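Side-chain contacts in beta-galactosidase (Bacillus circulans subsp. alkalophilus, PDB 3TTY), which hydrolyses terminal beta-galactosides as a TIM-barrel glycoside hydrolase, and binds galactose in a pocket of the barrel: residues A[149-154]-A[263-268]; A[250-255]-A[305-310]; A[272-277]-A[292-297]; A[286-291]-A[335-340]. All coordinates share one frame; numbering follows the deposited sequence.

Interaction 1: A[149-154]-A[263-268]; sequences NEYGGY and FKWAKE. With GLA (alpha-D-galactopyranose), chain H.
Asn149 ND2 has two hydrogen-bond partners, O2 of the galactose and His112 NE2, and two residues further along the same segment Tyr151 meets the edge of Trp265, the two side chains crossing at about a right angle. The bond from Asn149 ND2 to O2 of the sugar measures 3.1 Å and is fairly straight, with an N-H...O angle of 154°. Beside it Glu150 brings OE2 to 3.2 Å from O1 of the galactose. The backbone then carries Tyr151 away from the sugar and toward helix 262-266. There Trp265, its CG anti to the carbonyl carbon (chi1 -83°), reaches out with the far end of the indole: CZ3 comes to 3.5 Å from CD2 of Tyr151, and CH2 of Trp265 lies 3.6 Å from Tyr151 CB. The phenol sits near the indole plane. With the ring planes 50° apart and the centroids of the two six-membered rings 5.3 Å apart, the pair is neither a stack nor T-shaped. Both rings also rest on Thr251 of the barrel strand 249-253, and Trp265 NE1 is tied to Ser226 OG, which limits how the indole can turn. The loop runs on toward Cys155, Cys157 and Cys160 of the zinc site. The sugar is thus met by polar groups of Asn149 and Glu150, whereas Tyr151 and Trp265 meet without a hydrogen bond, through buried apolar ring contact.

Interaction 2: A[250-255]-A[305-310]; sequences TTNLMG and LMEQTP. With GLA (alpha-D-galactopyranose), chain H.
Asn252 and Glu307 meet through their polar ends: Asn252 ND2 lies 3.0 Å from Glu307 OE2, a weak hydrogen bond bent to 124°, with the amide and carboxylate planes 48° apart. The amide of Asn252 is held more firmly by the loop that follows another barrel strand, ND2 giving to Asn149 OD1 while OD1 receives Glu150 N. A chi1 of 52°, with CG between the backbone N and the carbonyl carbon, directs this amide toward Glu307 and Asn149. Nearer the backbone, Asn252 CB packs on Met306 CG at 4.1 Å. Strands 249-253 and 303-307 are the fifth and seventh of the eight-stranded parallel barrel, with 273-275 between them, so this contact spans the inner side of the wall, over the intervening strand. Met306 starts out with CG anti to its backbone N, then bends at both following torsions; the methyl CE ends tip to tip with Thr250 CG2, 3.9 Å away. Thr250 turns this methyl to the methionine and uses OG1 elsewhere, on Val271 O. Glu307, by contrast, is extended beyond CG and delivers its carboxylate to the galactose. OE2 accepts a hydrogen bond from O2 of the sugar at 2.8 Å, and OE1 accepts one from O1 at a modelled distance too short to be taken literally. Tyr277 OH also bonds to OE1.

Interaction 3: A[272-277]-A[292-297]; sequences VSWDNY and NLMRGL. With GLA (alpha-D-galactopyranose), chain H.
Met294 crosses the indole of Trp274 at about a right angle, with CG over one face. That carbon sits above the five-membered ring, 3.5 Å from its centroid and only 12° off the normal, a clear CH-pi contact. Bends at the next two torsions of Met294 keep the sulfur close as well: SD lies 4.3 Å from the same centroid in an oblique Met-aromatic approach, and 3.7 Å from Trp274 CB. Asn276 CB, from just after strand 273-275, lies over the opposite face, toward the rim. Two residues earlier than Trp274, Val272 pushes its forked end into the hollow between Met294 and Leu297. CG2 of Val272 meets Leu297 CB at 3.9 Å, while its CG1 turns to Met294, 3.9 Å from O and 4.2 Å from CB. Residues of 272-277 also reach the galactose, whose O6 lies over one face of the Tyr277 ring. Packing of helix 284-296 on strand 273-275 is typical of the beta-alpha-beta unit, completed here by strand 303-307, of a TIM barrel.

Interaction 4: A[286-291]-A[335-340]; sequences FTAMAH and VAHGAD
His337 spreads its imidazole along helix 284-296, with the carbonyl oxygen of Ala288 over the centre of one ring face, 4.1 Å above the plane. The methyl of the same alanine touches the ring too, Ala288 CB lying 3.5 Å from His337 NE2. One turn on, the CB atoms of His291 and His337 meet at 3.5 Å. In both histidines CG stands anti to the carbonyl carbon, with chi1 near -67°, and the rings part beyond CB. His337 comes just where helix 326-336 gives way to barrel strand 339-344. A Schellman motif closes that helix: Gly338, at positive phi, is its C-prime residue, with Gly338 N bonded to Val335 O and Ala339 N to Ala334 O. The contact packs helix 284-296 against this turn at the end of helix 326-336, its neighbour around the TIM barrel. The polar ends go separate ways: His337 NE2 bonds to Glu618 OE2 on strand 617-624, and His291 ND1 pairs with Trp274 NE1 on the barrel wall.

All four contacts are buried and belong to the barrel, but at different depths. Interaction 2 lies on its inner side and is the one in which side chains bond across the two segments. Interactions 3 and 4 share helix 284-296, which turns one part of its surface to strand 273-275 and another to the end of helix 326-336; Arg295 NH1, bonded to His337 O, joins the two. Interaction 1 brackets the wall from the fourth strand's loop to the helix after the fifth. One segment supplies galactose-pocket residues in interactions 1 and 3, both in interaction 2, while interaction 4 faces the C-terminal strands instead. Interaction 1 is aromatic; interaction 3 combines a Met-aromatic contact with aliphatic packing.

Interaction 1: A[149-154]-A[263-268]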
loop_
_atom_site.group_PDB
_atom_site.type_symbol
_atom_site.label_atom_id
_atom_site.label_comp_id
_atom_site.label_asym_id
_atom_site.label_seq_id
_atom_site.Cartn_x
_atom_site.Cartn_y
_atom_site.Cartn_z
ATOM N N ASN A 149 27.555 7.794 -12.167
ATOM C CA ASN A 149 26.707 8.727 -11.446
ATOM C C ASN A 149 25.830 7.956 -10.465
ATOM O O ASN A 149 25.179 6.980 -10.847
ATOM C CB ASN A 149 25.820 9.527 -12.400
ATOM C CG ASN A 149 25.143 10.697 -11.705
ATOM O OD1 ASN A 149 25.804 11.635 -11.269
ATOM N ND2 ASN A 149 23.822 10.641 -11.589
ATOM N N GLU A 150 25.820 8.401 -9.211
ATOM C CA GLU A 150 25.051 7.753 -8.141
ATOM C C GLU A 150 24.866 6.225 -8.302
ATOM O O GLU A 150 23.761 5.747 -8.572
ATOM C CB GLU A 150 23.684 8.438 -7.953
ATOM C CG GLU A 150 23.752 9.897 -7.529
ATOM C CD GLU A 150 22.438 10.410 -6.933
ATOM O OE1 GLU A 150 21.355 9.865 -7.269
ATOM O OE2 GLU A 150 22.493 11.358 -6.115
ATOM N N TYR A 151 25.950 5.471 -8.153
ATOM C CA TYR A 151 25.858 4.017 -8.044
ATOM C C TYR A 151 24.805 3.596 -7.002
ATOM O O TYR A 151 24.703 4.186 -5.928
ATOM C CB TYR A 151 27.204 3.452 -7.625
ATOM C CG TYR A 151 28.272 3.396 -8.694
ATOM C CD1 TYR A 151 28.185 2.489 -9.729
ATOM C CD2 TYR A 151 29.397 4.218 -8.632
ATOM C CE1 TYR A 151 29.165 2.405 -10.689
ATOM C CE2 TYR A 151 30.402 4.137 -9.591
ATOM C CZ TYR A 151 30.274 3.221 -10.613
ATOM O OH TYR A 151 31.246 3.111 -11.580
ATOM N N GLY A 152 24.013 2.573 -7.307
ATOM C CA GLY A 152 22.991 2.157 -6.361
ATOM C C GLY A 152 21.979 1.172 -6.898
ATOM O O GLY A 152 21.989 0.848 -8.085
ATOM N N GLY A 153 21.104 0.693 -6.013
ATOM C CA GLY A 153 20.132 -0.325 -6.366
ATOM C C GLY A 153 20.747 -1.718 -6.384
ATOM O O GLY A 153 21.939 -1.880 -6.634
ATOM N N TYR A 154 19.929 -2.733 -6.128
ATOM C CA TYR A 154 20.406 -4.107 -6.139
ATOM C C TYR A 154 19.919 -4.830 -7.376
ATOM O O TYR A 154 18.909 -4.447 -7.966
ATOM C CB TYR A 154 19.924 -4.859 -4.907
ATOM C CG TYR A 154 20.498 -4.345 -3.631
ATOM C CD1 TYR A 154 21.765 -3.789 -3.595
ATOM C CD2 TYR A 154 19.772 -4.402 -2.452
ATOM C CE1 TYR A 154 22.295 -3.313 -2.418
ATOM C CE2 TYR A 154 20.294 -3.923 -1.272
ATOM C CZ TYR A 154 21.557 -3.376 -1.263
ATOM O OH TYR A 154 22.087 -2.896 -0.080
ATOM N N PHE A 263 31.601 3.687 3.891
ATOM C CA PHE A 263 32.900 3.638 4.559
ATOM C C PHE A 263 33.880 2.814 3.759
ATOM O O PHE A 263 35.025 3.210 3.571
ATOM C CB PHE A 263 32.782 3.128 6.002
ATOM C CG PHE A 263 32.344 4.188 6.964
ATOM C CD1 PHE A 263 33.147 5.287 7.206
ATOM C CD2 PHE A 263 31.115 4.121 7.586
ATOM C CE1 PHE A 263 32.744 6.275 8.070
ATOM C CE2 PHE A 263 30.705 5.118 8.448
ATOM C CZ PHE A 263 31.516 6.189 8.690
ATOM N N LYS A 264 33.405 1.683 3.261
ATOM C CA LYS A 264 34.201 0.820 2.415
ATOM C C LYS A 264 34.405 1.457 1.031
ATOM O O LYS A 264 35.475 1.341 0.431
ATOM C CB LYS A 264 33.523 -0.548 2.327
ATOM C CG LYS A 264 34.154 -1.510 1.357
ATOM C CD LYS A 264 33.667 -2.927 1.635
ATOM C CE LYS A 264 34.189 -3.924 0.598
ATOM N NZ LYS A 264 33.858 -5.329 1.003
ATOM N N TRP A 265 33.391 2.154 0.529
ATOM C CA TRP A 265 33.546 2.865 -0.741
ATOM C C TRP A 265 34.634 3.947 -0.677
ATOM O O TRP A 265 35.453 4.061 -1.587
ATOM C CB TRP A 265 32.215 3.470 -1.202
ATOM C CG TRP A 265 31.322 2.495 -1.934
ATOM C CD1 TRP A 265 30.682 1.411 -1.401
ATOM C CD2 TRP A 265 30.968 2.531 -3.330
ATOM N NE1 TRP A 265 29.973 0.752 -2.386
ATOM C CE2 TRP A 265 30.130 1.421 -3.576
ATOM C CE3 TRP A 265 31.290 3.385 -4.395
ATOM C CZ2 TRP A 265 29.598 1.147 -4.837
ATOM C CZ3 TRP A 265 30.767 3.104 -5.661
ATOM C CH2 TRP A 265 29.929 1.993 -5.868
ATOM N N ALA A 266 34.642 4.729 0.405
ATOM C CA ALA A 266 35.469 5.931 0.478
ATOM C C ALA A 266 36.962 5.609 0.462
ATOM O O ALA A 266 37.777 6.420 0.012
ATOM C CB ALA A 266 35.106 6.776 1.711
ATOM N N LYS A 267 37.316 4.421 0.939
ATOM C CA LYS A 267 38.710 4.000 0.953
ATOM C C LYS A 267 39.247 3.903 -0.468
ATOM O O LYS A 267 40.449 4.062 -0.699
ATOM C CB LYS A 267 38.866 2.663 1.676
ATOM C CG LYS A 267 38.471 2.706 3.151
ATOM C CD LYS A 267 38.698 1.335 3.808
ATOM C CE LYS A 267 38.291 1.321 5.278
ATOM N NZ LYS A 267 39.011 2.364 6.066
ATOM N N GLU A 268 38.346 3.678 -1.422
ATOM C CA GLU A 268 38.732 3.515 -2.822
ATOM C C GLU A 268 38.670 4.821 -3.610
ATOM O O GLU A 268 39.015 4.853 -4.794
ATOM C CB GLU A 268 37.832 2.466 -3.495
ATOM C CG GLU A 268 37.687 1.170 -2.710
ATOM C CD GLU A 268 39.004 0.382 -2.554
ATOM O OE1 GLU A 268 39.949 0.559 -3.370
ATOM O OE2 GLU A 268 39.077 -0.439 -1.607
HETATM C C1 GLA H . 20.775 13.195 -8.244
HETATM C C2 GLA H . 21.456 12.943 -9.612
HETATM C C3 GLA H . 21.328 14.136 -10.575
HETATM C C4 GLA H . 19.871 14.572 -10.582
HETATM C C5 GLA H . 19.412 14.846 -9.147
HETATM C C6 GLA H . 17.967 15.358 -9.189
HETATM O O1 GLA H . 21.434 14.144 -7.387
HETATM O O2 GLA H . 22.830 12.643 -9.431
HETATM O O3 GLA H . 21.706 13.785 -11.918
HETATM O O4 GLA H . 19.129 13.484 -11.117
HETATM O O5 GLA H . 19.429 13.621 -8.406
HETATM O O6 GLA H . 17.631 15.985 -7.944
#

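Interaction 2: A[250-255]-A[305-310]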
loop_
_atom_site.group_PDB
_atom_site.type_symbol
_atom_site.label_atom_id
_atom_site.label_comp_id
_atom_site.label_asym_id
_atom_site.label_seq_id
_atom_site.Cartn_x
_atom_site.Cartn_y
_atom_site.Cartn_z
ATOM N N THR A 250 36.542 10.713 -8.272
ATOM C CA THR A 250 35.467 10.529 -7.311
ATOM C C THR A 250 34.249 9.929 -7.993
ATOM O O THR A 250 34.220 9.750 -9.220
ATOM C CB THR A 250 35.070 11.861 -6.642
ATOM O OG1 THR A 250 34.186 11.610 -5.551
ATOM C CG2 THR A 250 34.379 12.794 -7.639
ATOM N N THR A 251 33.248 9.604 -7.186
ATOM C CA THR A 251 31.912 9.336 -7.695
ATOM C C THR A 251 30.951 9.961 -6.690
ATOM O O THR A 251 31.345 10.228 -5.559
ATOM C CB THR A 251 31.648 7.817 -7.933
ATOM O OG1 THR A 251 30.360 7.654 -8.532
ATOM C CG2 THR A 251 31.718 7.019 -6.608
ATOM N N ASN A 252 29.721 10.256 -7.093
ATOM C CA ASN A 252 28.852 11.040 -6.211
ATOM C C ASN A 252 27.923 10.194 -5.333
ATOM O O ASN A 252 27.110 9.409 -5.840
ATOM C CB ASN A 252 28.093 12.146 -6.972
ATOM C CG ASN A 252 27.355 11.631 -8.201
ATOM O OD1 ASN A 252 27.635 10.546 -8.699
ATOM N ND2 ASN A 252 26.420 12.426 -8.706
ATOM N N LEU A 253 28.059 10.367 -4.018
ATOM C CA LEU A 253 27.360 9.531 -3.040
ATOM C C LEU A 253 26.111 10.221 -2.500
ATOM O O LEU A 253 25.885 11.413 -2.751
ATOM C CB LEU A 253 28.286 9.165 -1.870
ATOM C CG LEU A 253 29.720 8.772 -2.231
ATOM C CD1 LEU A 253 30.479 8.343 -0.990
ATOM C CD2 LEU A 253 29.751 7.684 -3.282
ATOM N N MET A 254 25.321 9.482 -1.729
ATOM C CA MET A 254 23.986 9.955 -1.368
ATOM C C MET A 254 23.754 10.020 0.137
ATOM O O MET A 254 22.652 9.773 0.613
ATOM C CB MET A 254 22.914 9.115 -2.068
ATOM C CG MET A 254 22.967 9.262 -3.588
ATOM S SD MET A 254 21.886 8.153 -4.511
ATOM C CE MET A 254 22.808 6.626 -4.390
ATOM N N GLY A 255 24.804 10.361 0.879
ATOM C CA GLY A 255 24.678 10.576 2.307
ATOM C C GLY A 255 24.288 9.316 3.050
ATOM O O GLY A 255 24.990 8.299 2.985
ATOM N N LEU A 305 30.742 18.992 -2.275
ATOM C CA LEU A 305 29.302 19.037 -2.479
ATOM C C LEU A 305 29.223 19.002 -3.997
ATOM O O LEU A 305 29.572 19.988 -4.671
ATOM C CB LEU A 305 28.713 20.354 -1.966
ATOM C CG LEU A 305 27.287 20.494 -1.413
ATOM C CD1 LEU A 305 26.584 21.757 -1.953
ATOM C CD2 LEU A 305 26.435 19.257 -1.624
ATOM N N MET A 306 28.828 17.858 -4.543
ATOM C CA MET A 306 28.756 17.717 -5.993
ATOM C C MET A 306 27.439 18.289 -6.486
ATOM O O MET A 306 27.386 18.884 -7.556
ATOM C CB MET A 306 28.903 16.250 -6.413
ATOM C CG MET A 306 28.896 16.005 -7.919
ATOM S SD MET A 306 30.388 16.577 -8.754
ATOM C CE MET A 306 31.640 15.521 -8.009
ATOM N N GLU A 307 26.377 18.109 -5.704
ATOM C CA GLU A 307 25.077 18.663 -6.078
ATOM C C GLU A 307 24.219 19.149 -4.916
ATOM O O GLU A 307 24.392 18.752 -3.757
ATOM C CB GLU A 307 24.234 17.656 -6.861
ATOM C CG GLU A 307 24.910 16.936 -7.997
ATOM C CD GLU A 307 24.035 15.801 -8.480
ATOM O OE1 GLU A 307 22.806 15.940 -8.328
ATOM O OE2 GLU A 307 24.555 14.778 -8.993
ATOM N N GLN A 308 23.264 19.990 -5.287
ATOM C CA GLN A 308 22.181 20.484 -4.455
ATOM C C GLN A 308 21.377 21.279 -5.479
ATOM O O GLN A 308 21.923 21.689 -6.509
ATOM C CB GLN A 308 22.691 21.415 -3.342
ATOM C CG GLN A 308 23.334 22.712 -3.851
ATOM C CD GLN A 308 23.777 23.662 -2.733
ATOM O OE1 GLN A 308 23.511 23.437 -1.559
ATOM N NE2 GLN A 308 24.456 24.730 -3.111
ATOM N N THR A 309 20.094 21.500 -5.247
ATOM C CA THR A 309 19.366 22.331 -6.196
ATOM C C THR A 309 19.548 23.816 -5.857
ATOM O O THR A 309 19.657 24.179 -4.682
ATOM C CB THR A 309 17.876 21.968 -6.268
ATOM O OG1 THR A 309 17.194 22.951 -7.050
ATOM C CG2 THR A 309 17.267 21.920 -4.884
ATOM N N PRO A 310 19.629 24.676 -6.884
ATOM C CA PRO A 310 19.613 26.123 -6.607
ATOM C C PRO A 310 18.224 26.631 -6.192
ATOM O O PRO A 310 18.115 27.737 -5.660
ATOM C CB PRO A 310 20.062 26.754 -7.940
ATOM C CG PRO A 310 19.887 25.696 -8.966
ATOM C CD PRO A 310 20.022 24.367 -8.273
HETATM C C1 GLA H . 20.775 13.195 -8.244
HETATM C C2 GLA H . 21.456 12.943 -9.612
HETATM C C3 GLA H . 21.328 14.136 -10.575
HETATM C C4 GLA H . 19.871 14.572 -10.582
HETATM C C5 GLA H . 19.412 14.846 -9.147
HETATM C C6 GLA H . 17.967 15.358 -9.189
HETATM O O1 GLA H . 21.434 14.144 -7.387
HETATM O O2 GLA H . 22.830 12.643 -9.431
HETATM O O3 GLA H . 21.706 13.785 -11.918
HETATM O O4 GLA H . 19.129 13.484 -11.117
HETATM O O5 GLA H . 19.429 13.621 -8.406
HETATM O O6 GLA H . 17.631 15.985 -7.944
#

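Interaction 3: A[272-277]-A[292-297]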
loop_
_atom_site.group_PDB
_atom_site.type_symbol
_atom_site.label_atom_id
_atom_site.label_comp_id
_atom_site.label_asym_id
_atom_site.label_seq_id
_atom_site.Cartn_x
_atom_site.Cartn_y
_atom_site.Cartn_z
ATOM N N VAL A 272 35.712 12.335 -1.283
ATOM C CA VAL A 272 34.290 12.063 -1.242
ATOM C C VAL A 272 33.555 13.204 -1.926
ATOM O O VAL A 272 34.034 14.329 -1.949
ATOM C CB VAL A 272 33.807 11.925 0.207
ATOM C CG1 VAL A 272 32.282 11.939 0.281
ATOM C CG2 VAL A 272 34.391 10.657 0.838
ATOM N N SER A 273 32.414 12.902 -2.533
ATOM C CA SER A 273 31.532 13.937 -3.038
ATOM C C SER A 273 30.128 13.428 -2.817
ATOM O O SER A 273 29.919 12.212 -2.712
ATOM C CB SER A 273 31.788 14.214 -4.518
ATOM O OG SER A 273 31.338 13.150 -5.337
ATOM N N TRP A 274 29.165 14.337 -2.702
ATOM C CA TRP A 274 27.797 13.907 -2.433
ATOM C C TRP A 274 26.756 14.910 -2.876
ATOM O O TRP A 274 27.075 16.045 -3.237
ATOM C CB TRP A 274 27.620 13.492 -0.960
ATOM C CG TRP A 274 27.147 14.535 0.023
ATOM C CD1 TRP A 274 27.857 15.606 0.511
ATOM C CD2 TRP A 274 25.881 14.555 0.699
ATOM N NE1 TRP A 274 27.096 16.302 1.430
ATOM C CE2 TRP A 274 25.881 15.678 1.563
ATOM C CE3 TRP A 274 24.743 13.739 0.652
ATOM C CZ2 TRP A 274 24.790 16.001 2.369
ATOM C CZ3 TRP A 274 23.654 14.064 1.455
ATOM C CH2 TRP A 274 23.685 15.188 2.296
ATOM N N ASP A 275 25.506 14.467 -2.846
ATOM C CA ASP A 275 24.400 15.202 -3.426
ATOM C C ASP A 275 23.369 15.487 -2.336
ATOM O O ASP A 275 22.677 14.588 -1.868
ATOM C CB ASP A 275 23.788 14.390 -4.581
ATOM C CG ASP A 275 24.838 13.951 -5.630
ATOM O OD1 ASP A 275 25.874 14.634 -5.788
ATOM O OD2 ASP A 275 24.625 12.921 -6.308
ATOM N N ASN A 276 23.272 16.750 -1.936
ATOM C CA ASN A 276 22.438 17.138 -0.799
ATOM C C ASN A 276 21.116 17.782 -1.203
ATOM O O ASN A 276 21.085 18.912 -1.719
ATOM C CB ASN A 276 23.217 18.069 0.132
ATOM C CG ASN A 276 22.376 18.577 1.276
ATOM O OD1 ASN A 276 22.516 19.727 1.709
ATOM N ND2 ASN A 276 21.485 17.734 1.767
ATOM N N TYR A 277 20.031 17.051 -0.955
ATOM C CA TYR A 277 18.685 17.481 -1.325
ATOM C C TYR A 277 17.718 17.425 -0.151
ATOM O O TYR A 277 16.925 16.490 -0.037
ATOM C CB TYR A 277 18.154 16.627 -2.476
ATOM C CG TYR A 277 18.908 16.865 -3.772
ATOM C CD1 TYR A 277 18.530 17.884 -4.638
ATOM C CD2 TYR A 277 20.006 16.082 -4.119
ATOM C CE1 TYR A 277 19.220 18.109 -5.822
ATOM C CE2 TYR A 277 20.698 16.300 -5.297
ATOM C CZ TYR A 277 20.301 17.315 -6.142
ATOM O OH TYR A 277 20.988 17.544 -7.311
ATOM N N ASN A 292 28.315 15.896 7.791
ATOM C CA ASN A 292 29.249 15.408 8.794
ATOM C C ASN A 292 29.724 13.998 8.460
ATOM O O ASN A 292 30.921 13.730 8.413
ATOM C CB ASN A 292 28.591 15.428 10.171
ATOM C CG ASN A 292 29.600 15.471 11.304
ATOM O OD1 ASN A 292 30.595 14.733 11.308
ATOM N ND2 ASN A 292 29.346 16.337 12.276
ATOM N N LEU A 293 28.777 13.104 8.202
ATOM C CA LEU A 293 29.111 11.732 7.857
ATOM C C LEU A 293 29.990 11.683 6.616
ATOM O O LEU A 293 30.846 10.816 6.487
ATOM C CB LEU A 293 27.836 10.914 7.620
ATOM C CG LEU A 293 28.050 9.454 7.230
ATOM C CD1 LEU A 293 28.700 8.682 8.387
ATOM C CD2 LEU A 293 26.737 8.819 6.838
ATOM N N MET A 294 29.785 12.610 5.690
ATOM C CA MET A 294 30.548 12.564 4.450
ATOM C C MET A 294 31.997 12.938 4.725
ATOM O O MET A 294 32.927 12.454 4.068
ATOM C CB MET A 294 29.940 13.484 3.388
ATOM C CG MET A 294 28.541 13.097 2.914
ATOM S SD MET A 294 28.423 11.519 2.061
ATOM C CE MET A 294 28.004 10.426 3.423
ATOM N N ARG A 295 32.180 13.826 5.689
ATOM C CA ARG A 295 33.509 14.188 6.142
ATOM C C ARG A 295 34.158 12.982 6.821
ATOM O O ARG A 295 35.355 12.737 6.676
ATOM C CB ARG A 295 33.420 15.354 7.122
ATOM C CG ARG A 295 34.747 15.823 7.641
ATOM C CD ARG A 295 34.571 17.073 8.483
ATOM N NE ARG A 295 34.144 16.806 9.854
ATOM C CZ ARG A 295 33.014 17.251 10.402
ATOM N NH1 ARG A 295 32.149 17.969 9.689
ATOM N NH2 ARG A 295 32.751 16.977 11.677
ATOM N N GLY A 296 33.354 12.224 7.554
ATOM C CA GLY A 296 33.870 11.092 8.304
ATOM C C GLY A 296 34.271 9.917 7.432
ATOM O O GLY A 296 35.074 9.076 7.839
ATOM N N LEU A 297 33.723 9.850 6.227
ATOM C CA LEU A 297 34.005 8.707 5.374
ATOM C C LEU A 297 35.509 8.552 5.158
ATOM O O LEU A 297 36.006 7.438 5.057
ATOM C CB LEU A 297 33.260 8.805 4.032
ATOM C CG LEU A 297 31.731 8.725 4.064
ATOM C CD1 LEU A 297 31.156 8.643 2.644
ATOM C CD2 LEU A 297 31.280 7.520 4.912
HETATM C C1 GLA H . 20.775 13.195 -8.244
HETATM C C2 GLA H . 21.456 12.943 -9.612
HETATM C C3 GLA H . 21.328 14.136 -10.575
HETATM C C4 GLA H . 19.871 14.572 -10.582
HETATM C C5 GLA H . 19.412 14.846 -9.147
HETATM C C6 GLA H . 17.967 15.358 -9.189
HETATM O O1 GLA H . 21.434 14.144 -7.387
HETATM O O2 GLA H . 22.830 12.643 -9.431
HETATM O O3 GLA H . 21.706 13.785 -11.918
HETATM O O4 GLA H . 19.129 13.484 -11.117
HETATM O O5 GLA H . 19.429 13.621 -8.406
HETATM O O6 GLA H . 17.631 15.985 -7.944
#

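Interaction 4: A[286-291]-A[335-340]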
loop_
_atom_site.group_PDB
_atom_site.type_symbol
_atom_site.label_atom_id
_atom_site.label_comp_id
_atom_site.label_asym_id
_atom_site.label_seq_id
_atom_site.Cartn_x
_atom_site.Cartn_y
_atom_site.Cartn_z
ATOM N N PHE A 286 19.663 17.163 10.796
ATOM C CA PHE A 286 19.864 15.968 10.001
ATOM C C PHE A 286 20.748 16.216 8.781
ATOM O O PHE A 286 21.675 15.445 8.525
ATOM C CB PHE A 286 18.546 15.320 9.558
ATOM C CG PHE A 286 18.757 14.072 8.751
ATOM C CD1 PHE A 286 18.983 12.856 9.381
ATOM C CD2 PHE A 286 18.793 14.119 7.367
ATOM C CE1 PHE A 286 19.214 11.702 8.642
ATOM C CE2 PHE A 286 19.019 12.968 6.621
ATOM C CZ PHE A 286 19.234 11.758 7.263
ATOM N N THR A 287 20.477 17.264 8.008
ATOM C CA THR A 287 21.349 17.487 6.859
ATOM C C THR A 287 22.773 17.837 7.323
ATOM O O THR A 287 23.749 17.486 6.665
ATOM C CB THR A 287 20.753 18.427 5.737
ATOM O OG1 THR A 287 21.597 19.571 5.518
ATOM C CG2 THR A 287 19.355 18.855 6.044
ATOM N N ALA A 288 22.901 18.461 8.488
ATOM C CA ALA A 288 24.226 18.674 9.073
ATOM C C ALA A 288 24.903 17.329 9.401
ATOM O O ALA A 288 26.096 17.121 9.138
ATOM C CB ALA A 288 24.124 19.544 10.329
ATOM N N MET A 289 24.135 16.413 9.981
ATOM C CA MET A 289 24.648 15.083 10.286
ATOM C C MET A 289 25.108 14.356 9.011
ATOM O O MET A 289 26.104 13.627 9.031
ATOM C CB MET A 289 23.603 14.252 11.052
ATOM C CG MET A 289 24.171 12.975 11.668
ATOM S SD MET A 289 22.957 11.964 12.528
ATOM C CE MET A 289 21.738 11.714 11.237
ATOM N N ALA A 290 24.398 14.569 7.904
ATOM C CA ALA A 290 24.798 13.969 6.624
ATOM C C ALA A 290 26.110 14.541 6.038
ATOM O O ALA A 290 26.975 13.783 5.589
ATOM C CB ALA A 290 23.651 14.040 5.598
ATOM N N HIS A 291 26.258 15.865 6.034
ATOM C CA HIS A 291 27.513 16.461 5.594
ATOM C C HIS A 291 28.609 15.913 6.493
ATOM O O HIS A 291 29.697 15.546 6.034
ATOM C CB HIS A 291 27.507 17.988 5.742
ATOM C CG HIS A 291 26.546 18.707 4.843
ATOM N ND1 HIS A 291 26.625 18.661 3.469
ATOM C CD2 HIS A 291 25.517 19.543 5.131
ATOM C CE1 HIS A 291 25.669 19.412 2.948
ATOM N NE2 HIS A 291 24.986 19.958 3.938
ATOM N N VAL A 335 29.704 23.777 3.648
ATOM C CA VAL A 335 31.085 24.197 3.833
ATOM C C VAL A 335 31.499 24.059 5.297
ATOM O O VAL A 335 32.597 23.591 5.605
ATOM C CB VAL A 335 31.300 25.650 3.366
ATOM C CG1 VAL A 335 32.750 26.078 3.610
ATOM C CG2 VAL A 335 30.914 25.793 1.893
ATOM N N ALA A 336 30.598 24.464 6.189
ATOM C CA ALA A 336 30.806 24.399 7.630
ATOM C C ALA A 336 31.158 22.982 8.092
ATOM O O ALA A 336 31.834 22.799 9.105
ATOM C CB ALA A 336 29.551 24.875 8.348
ATOM N N HIS A 337 30.692 21.978 7.353
ATOM C CA HIS A 337 30.915 20.598 7.764
ATOM C C HIS A 337 31.981 19.865 6.971
ATOM O O HIS A 337 32.185 18.674 7.172
ATOM C CB HIS A 337 29.602 19.821 7.827
ATOM C CG HIS A 337 28.680 20.321 8.893
ATOM N ND1 HIS A 337 28.889 20.069 10.232
ATOM C CD2 HIS A 337 27.579 21.104 8.825
ATOM C CE1 HIS A 337 27.941 20.652 10.941
ATOM N NE2 HIS A 337 27.131 21.283 10.111
ATOM N N GLY A 338 32.700 20.584 6.114
ATOM C CA GLY A 338 33.860 20.010 5.457
ATOM C C GLY A 338 33.873 20.137 3.949
ATOM O O GLY A 338 34.821 19.718 3.300
ATOM N N ALA A 339 32.825 20.715 3.377
ATOM C CA ALA A 339 32.746 20.852 1.923
ATOM C C ALA A 339 33.700 21.926 1.402
ATOM O O ALA A 339 33.715 23.043 1.907
ATOM C CB ALA A 339 31.308 21.156 1.492
ATOM N N ASP A 340 34.496 21.583 0.396
ATOM C CA ASP A 340 35.425 22.532 -0.214
ATOM C C ASP A 340 35.004 22.883 -1.636
ATOM O O ASP A 340 35.779 23.442 -2.412
ATOM C CB ASP A 340 36.862 21.998 -0.191
ATOM C CG ASP A 340 37.583 22.311 1.113
ATOM O OD1 ASP A 340 36.937 22.881 2.017
ATOM O OD2 ASP A 340 38.787 21.981 1.231
#